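PDB 5Y9D: acyl-coenzyme A oxidase 1 from Yarrowia lipolytica, which catalyses the FAD-dependent oxidation of 2,3-saturated acyl-CoAs by oxygen to (2E)-enoyl-CoAs and hydrogen peroxide in peroxisomal fatty acid beta-oxidation. Local coordinates for residues A418-K421 with A422-W426; A553-E556 with L557-Q560. All coordinates share one frame; numbering follows the deposited sequence.

How the contacts relate
Contact 1 is a turn within the long helix 400-437, in the C-alpha1 domain and about 7 Å from the centre of the chain. Contact 2 comes later, in the C-terminal part of the chain, at the break between helices 550-556 and 558-581. Their centres lie 19 Å apart and their nearest atoms about 9 Å, so they do not touch. Two helices link them. Helix 558-581, which starts in contact 2, runs on to pack against Met420 and Phe423 of contact 1, and helix 467-486 meets side chains from both. The C-terminal helices are thereby packed onto helices of the core, some of which help to form the FAD pocket, and each contact also reaches the second subunit.

Contact 1. Residues A418-K421 with A422-W426; sequences AGMK and AFTTW
The ring of Phe423 hangs back beside Gly419, one helical turn earlier, and meets the Gly419 carbonyl obliquely; the modelled approach there is too short to trust. On its other flank, Phe423 CD1 sits in plane at the edge of the Trp426 indole, 4.0 Å from Trp426 CE3. The turn is held by regular backbone bonds, such as Ala422 N to Ala418 O at 2.9 Å. Thr424 adds to them. With OG1 held between its own N and carbonyl carbon (chi1 61°), it bonds through OG1 to Met420 O at 2.6 Å, while Thr424 N reaches that same Met420 O from the opposite face at 3.0 Å. Two donors thus satisfy one buried carbonyl, and Thr424 CG2 lies 4.1 Å from Met420 CG. The Lys421 chain, bent at chi2, passes alongside Ala422 and puts NZ among the carbonyls of Gln460, Trp463 and Gly465 and the Asn467 amide oxygen, its side chain about 5 Å from that of Glu464, the probable proton acceptor. Around this buried turn, helix 306-334 meets Met420, Lys421 and both threonines, helix 558-581 takes Met420 and Phe423, and helix 467-486 packs on Ala422, Phe423 and Trp426.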
ATOM      1  N   ALA A 418      -5.735 -11.952 -17.766  1.00 36.55           N
ATOM      2  CA  ALA A 418      -6.109 -10.641 -17.315  1.00 35.06           C
ATOM      3  C   ALA A 418      -6.510 -10.720 -15.852  1.00 36.24           C
ATOM      4  O   ALA A 418      -6.054  -9.932 -15.014  1.00 35.73           O
ATOM      5  CB  ALA A 418      -7.237 -10.100 -18.174  1.00 35.36           C
ATOM      6  N   GLY A 419      -7.360 -11.688 -15.535  1.00 37.74           N
ATOM      7  CA  GLY A 419      -7.794 -11.878 -14.157  1.00 35.68           C
ATOM      8  C   GLY A 419      -6.650 -12.369 -13.310  1.00 35.17           C
ATOM      9  O   GLY A 419      -6.508 -11.967 -12.168  1.00 36.80           O
ATOM     10  N   MET A 420      -5.836 -13.260 -13.849  1.00 34.28           N
ATOM     11  CA  MET A 420      -4.690 -13.734 -13.095  1.00 35.07           C
ATOM     12  C   MET A 420      -3.639 -12.625 -12.855  1.00 32.29           C
ATOM     13  O   MET A 420      -3.060 -12.535 -11.780  1.00 30.61           O
ATOM     14  CB  MET A 420      -4.054 -14.924 -13.771  1.00 38.38           C
ATOM     15  CG  MET A 420      -3.075 -15.599 -12.841  1.00 45.35           C
ATOM     16  SD  MET A 420      -3.744 -17.103 -12.155  1.00 54.60           S
ATOM     17  CE  MET A 420      -3.302 -18.170 -13.562  1.00 50.74           C
ATOM     18  N   LYS A 421      -3.408 -11.776 -13.847  1.00 30.99           N
ATOM     19  CA  LYS A 421      -2.582 -10.572 -13.663  1.00 28.41           C
ATOM     20  C   LYS A 421      -3.149  -9.702 -12.551  1.00 28.04           C
ATOM     21  O   LYS A 421      -2.457  -9.370 -11.592  1.00 27.93           O
ATOM     22  CB  LYS A 421      -2.483  -9.776 -14.973  1.00 26.24           C
ATOM     23  CG  LYS A 421      -1.582  -8.556 -14.949  1.00 25.81           C
ATOM     24  CD  LYS A 421      -2.255  -7.316 -14.381  1.00 25.85           C
ATOM     25  CE  LYS A 421      -1.614  -6.044 -14.917  1.00 25.33           C
ATOM     26  NZ  LYS A 421      -2.346  -4.806 -14.539  1.00 24.90           N
ATOM     27  N   ALA A 422      -4.410  -9.327 -12.657  1.00 27.00           N
ATOM     28  CA  ALA A 422      -4.952  -8.430 -11.667  1.00 27.56           C
ATOM     29  C   ALA A 422      -4.801  -8.983 -10.255  1.00 27.40           C
ATOM     30  O   ALA A 422      -4.248  -8.334  -9.377  1.00 32.83           O
ATOM     31  CB  ALA A 422      -6.405  -8.079 -11.976  1.00 28.22           C
ATOM     32  N   PHE A 423      -5.264 -10.189 -10.024  1.00 26.00           N
ATOM     33  CA  PHE A 423      -5.296 -10.688  -8.648  1.00 26.17           C
ATOM     34  C   PHE A 423      -3.924 -11.008  -8.121  1.00 26.45           C
ATOM     35  O   PHE A 423      -3.633 -10.673  -6.941  1.00 28.47           O
ATOM     36  CB  PHE A 423      -6.257 -11.858  -8.498  1.00 24.52           C
ATOM     37  CG  PHE A 423      -7.669 -11.461  -8.771  1.00 24.73           C
ATOM     38  CD1 PHE A 423      -8.319 -10.607  -7.904  1.00 23.67           C
ATOM     39  CD2 PHE A 423      -8.323 -11.877  -9.921  1.00 23.96           C
ATOM     40  CE1 PHE A 423      -9.621 -10.207  -8.148  1.00 24.54           C
ATOM     41  CE2 PHE A 423      -9.625 -11.467 -10.178  1.00 24.92           C
ATOM     42  CZ  PHE A 423     -10.281 -10.626  -9.293  1.00 23.92           C
ATOM     43  N   THR A 424      -3.067 -11.605  -8.956  1.00 24.47           N
ATOM     44  CA  THR A 424      -1.717 -11.827  -8.489  1.00 24.26           C
ATOM     45  C   THR A 424      -0.939 -10.566  -8.205  1.00 24.02           C
ATOM     46  O   THR A 424      -0.224 -10.558  -7.229  1.00 25.88           O
ATOM     47  CB  THR A 424      -0.905 -12.762  -9.345  1.00 24.83           C
ATOM     48  OG1 THR A 424      -0.763 -12.242 -10.669  1.00 24.39           O
ATOM     49  CG2 THR A 424      -1.575 -14.153  -9.317  1.00 26.16           C
ATOM     50  N   THR A 425      -1.107  -9.493  -8.982  1.00 23.89           N
ATOM     51  CA  THR A 425      -0.409  -8.226  -8.681  1.00 24.58           C
ATOM     52  C   THR A 425      -0.992  -7.484  -7.446  1.00 24.76           C
ATOM     53  O   THR A 425      -0.259  -6.921  -6.662  1.00 23.78           O
ATOM     54  CB  THR A 425      -0.326  -7.281  -9.903  1.00 24.84           C
ATOM     55  OG1 THR A 425      -1.646  -6.886 -10.365  1.00 24.14           O
ATOM     56  CG2 THR A 425       0.447  -7.976 -11.004  1.00 23.82           C
ATOM     57  N   TRP A 426      -2.301  -7.505  -7.264  1.00 25.06           N
ATOM     58  CA  TRP A 426      -2.856  -7.058  -5.994  1.00 26.63           C
ATOM     59  C   TRP A 426      -2.403  -7.891  -4.792  1.00 25.76           C
ATOM     60  O   TRP A 426      -2.198  -7.348  -3.697  1.00 26.15           O
ATOM     61  CB  TRP A 426      -4.369  -7.086  -6.012  1.00 27.87           C
ATOM     62  CG  TRP A 426      -5.022  -5.874  -6.565  1.00 28.20           C
ATOM     63  CD1 TRP A 426      -4.591  -4.599  -6.494  1.00 27.58           C
ATOM     64  CD2 TRP A 426      -6.273  -5.844  -7.247  1.00 28.76           C
ATOM     65  NE1 TRP A 426      -5.500  -3.761  -7.106  1.00 28.41           N
ATOM     66  CE2 TRP A 426      -6.545  -4.506  -7.563  1.00 27.39           C
ATOM     67  CE3 TRP A 426      -7.193  -6.830  -7.613  1.00 29.28           C
ATOM     68  CZ2 TRP A 426      -7.683  -4.121  -8.240  1.00 28.88           C
ATOM     69  CZ3 TRP A 426      -8.346  -6.446  -8.261  1.00 29.22           C
ATOM     70  CH2 TRP A 426      -8.574  -5.097  -8.585  1.00 29.53           C
TER

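Contact 2. Residues A553-E556 with L557-Q560; sequences AFEE and LSQQ
Leu557 N is shared by two carbonyls of the preceding turn: it bonds to Ala553 O at 3.0 Å, with a bent N-H...O angle of 142°, and more weakly to Phe554 O at 2.9 Å. The leucine side chain folds back over the same turn. Its CB lies 3.5 Å from Phe554 O, CD2 is 3.9 Å from Ala553 O, and CD1 rests 3.8 Å from Glu556 C. One residue on, Glu555 O receives two weak bonds from Ser558, one from the backbone N and one from OG, each 3.2 Å long. The hydroxyl can point back this way because OG stands beside its own backbone N, trans to the carbonyl carbon (chi1 -86°).

Further out, Arg561 NH2 is the stronger partner of Ser558 OG, hydrogen-bonded to it, while Phe554 stacks on the Tyr541 ring. Tyr354 and Tyr356 of the second subunit pack on Glu555 and Ser558 respectively, and the Ser558 side chain is about 5 Å from a bound FAD.

Leu557 is the first residue to leave helical geometry after helix 550-556 and also occupies the N-cap of helix 558-581. The arrangement is a one-residue helix break, two successive helices joined through a single non-helical residue at which the chain turns sharply into a new direction, at the subunit interface and close to a bound FAD.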
ATOM      1  N   ALA A 553     -25.476  -4.344 -20.833  1.00 38.44           N
ATOM      2  CA  ALA A 553     -25.753  -5.396 -19.852  1.00 38.48           C
ATOM      3  C   ALA A 553     -24.564  -5.634 -18.943  1.00 37.80           C
ATOM      4  O   ALA A 553     -24.724  -5.655 -17.731  1.00 39.50           O
ATOM      5  CB  ALA A 553     -26.160  -6.693 -20.536  1.00 38.89           C
ATOM      6  N   PHE A 554     -23.376  -5.805 -19.526  1.00 40.29           N
ATOM      7  CA  PHE A 554     -22.142  -6.076 -18.742  1.00 39.23           C
ATOM      8  C   PHE A 554     -21.840  -4.974 -17.755  1.00 38.78           C
ATOM      9  O   PHE A 554     -21.544  -5.282 -16.599  1.00 38.84           O
ATOM     10  CB  PHE A 554     -20.926  -6.350 -19.636  1.00 37.56           C
ATOM     11  CG  PHE A 554     -20.988  -7.682 -20.336  1.00 35.38           C
ATOM     12  CD1 PHE A 554     -21.135  -8.854 -19.609  1.00 34.03           C
ATOM     13  CD2 PHE A 554     -20.926  -7.762 -21.710  1.00 33.50           C
ATOM     14  CE1 PHE A 554     -21.232 -10.072 -20.249  1.00 32.23           C
ATOM     15  CE2 PHE A 554     -21.011  -8.979 -22.352  1.00 32.21           C
ATOM     16  CZ  PHE A 554     -21.183 -10.133 -21.619  1.00 31.41           C
ATOM     17  N   GLU A 555     -21.963  -3.710 -18.179  1.00 38.74           N
ATOM     18  CA  GLU A 555     -21.844  -2.568 -17.246  1.00 40.89           C
ATOM     19  C   GLU A 555     -22.859  -2.652 -16.079  1.00 40.65           C
ATOM     20  O   GLU A 555     -22.516  -2.341 -14.932  1.00 40.22           O
ATOM     21  CB  GLU A 555     -21.998  -1.217 -17.970  1.00 43.44           C
ATOM     22  CG  GLU A 555     -21.723   0.006 -17.080  1.00 48.14           C
ATOM     23  CD  GLU A 555     -22.492   1.268 -17.492  1.00 56.00           C
ATOM     24  OE1 GLU A 555     -22.495   1.618 -18.705  1.00 57.89           O
ATOM     25  OE2 GLU A 555     -23.080   1.926 -16.586  1.00 56.35           O
ATOM     26  N   GLU A 556     -24.094  -3.073 -16.348  1.00 40.51           N
ATOM     27  CA  GLU A 556     -25.049  -3.270 -15.244  1.00 45.74           C
ATOM     28  C   GLU A 556     -24.512  -4.325 -14.293  1.00 45.03           C
ATOM     29  O   GLU A 556     -24.667  -4.198 -13.076  1.00 47.53           O
ATOM     30  CB  GLU A 556     -26.485  -3.611 -15.718  1.00 47.41           C
ATOM     31  CG  GLU A 556     -27.474  -2.442 -15.624  1.00 47.78           C
ATOM     32  CD  GLU A 556     -27.788  -2.003 -14.190  1.00 52.79           C
ATOM     33  OE1 GLU A 556     -28.227  -2.839 -13.361  1.00 60.19           O
ATOM     34  OE2 GLU A 556     -27.620  -0.808 -13.874  1.00 48.93           O
ATOM     35  N   LEU A 557     -23.832  -5.318 -14.870  1.00 43.66           N
ATOM     36  CA  LEU A 557     -23.259  -6.475 -14.153  1.00 43.03           C
ATOM     37  C   LEU A 557     -21.789  -6.315 -13.718  1.00 40.00           C
ATOM     38  O   LEU A 557     -21.170  -7.267 -13.251  1.00 38.33           O
ATOM     39  CB  LEU A 557     -23.427  -7.758 -15.022  1.00 41.51           C
ATOM     40  CG  LEU A 557     -24.686  -8.634 -14.823  1.00 40.48           C
ATOM     41  CD1 LEU A 557     -25.807  -7.921 -14.066  1.00 39.91           C
ATOM     42  CD2 LEU A 557     -25.194  -9.168 -16.162  1.00 38.07           C
ATOM     43  N   SER A 558     -21.303  -5.086 -13.688  1.00 38.95           N
ATOM     44  CA  SER A 558     -19.904  -4.851 -13.394  1.00 37.55           C
ATOM     45  C   SER A 558     -19.485  -5.408 -12.042  1.00 36.02           C
ATOM     46  O   SER A 558     -18.475  -6.073 -11.951  1.00 36.27           O
ATOM     47  CB  SER A 558     -19.635  -3.352 -13.379  1.00 34.62           C
ATOM     48  OG  SER A 558     -19.351  -2.872 -14.663  1.00 34.27           O
ATOM     49  N   GLN A 559     -20.269  -5.181 -11.000  1.00 38.52           N
ATOM     50  CA  GLN A 559     -19.926  -5.711  -9.688  1.00 42.05           C
ATOM     51  C   GLN A 559     -19.929  -7.229  -9.690  1.00 40.30           C
ATOM     52  O   GLN A 559     -19.114  -7.858  -9.043  1.00 36.95           O
ATOM     53  CB  GLN A 559     -20.851  -5.174  -8.606  1.00 43.65           C
ATOM     54  CG  GLN A 559     -20.635  -5.796  -7.238  1.00 50.41           C
ATOM     55  CD  GLN A 559     -19.414  -5.256  -6.515  1.00 59.57           C
ATOM     56  OE1 GLN A 559     -18.591  -4.552  -7.091  1.00 59.75           O
ATOM     57  NE2 GLN A 559     -19.293  -5.592  -5.240  1.00 62.65           N
ATOM     58  N   GLN A 560     -20.888  -7.802 -10.398  1.00 38.88           N
ATOM     59  CA  GLN A 560     -20.991  -9.243 -10.557  1.00 39.58           C
ATOM     60  C   GLN A 560     -19.817  -9.840 -11.313  1.00 35.91           C
ATOM     61  O   GLN A 560     -19.350 -10.909 -10.983  1.00 33.15           O
ATOM     62  CB  GLN A 560     -22.307  -9.612 -11.239  1.00 40.60           C
ATOM     63  CG  GLN A 560     -23.527  -9.497 -10.348  1.00 41.50           C
ATOM     64  CD  GLN A 560     -24.072  -8.087 -10.271  1.00 42.97           C
ATOM     65  OE1 GLN A 560     -23.582  -7.183 -10.931  1.00 40.49           O
ATOM     66  NE2 GLN A 560     -25.090  -7.896  -9.457  1.00 47.44           N
TER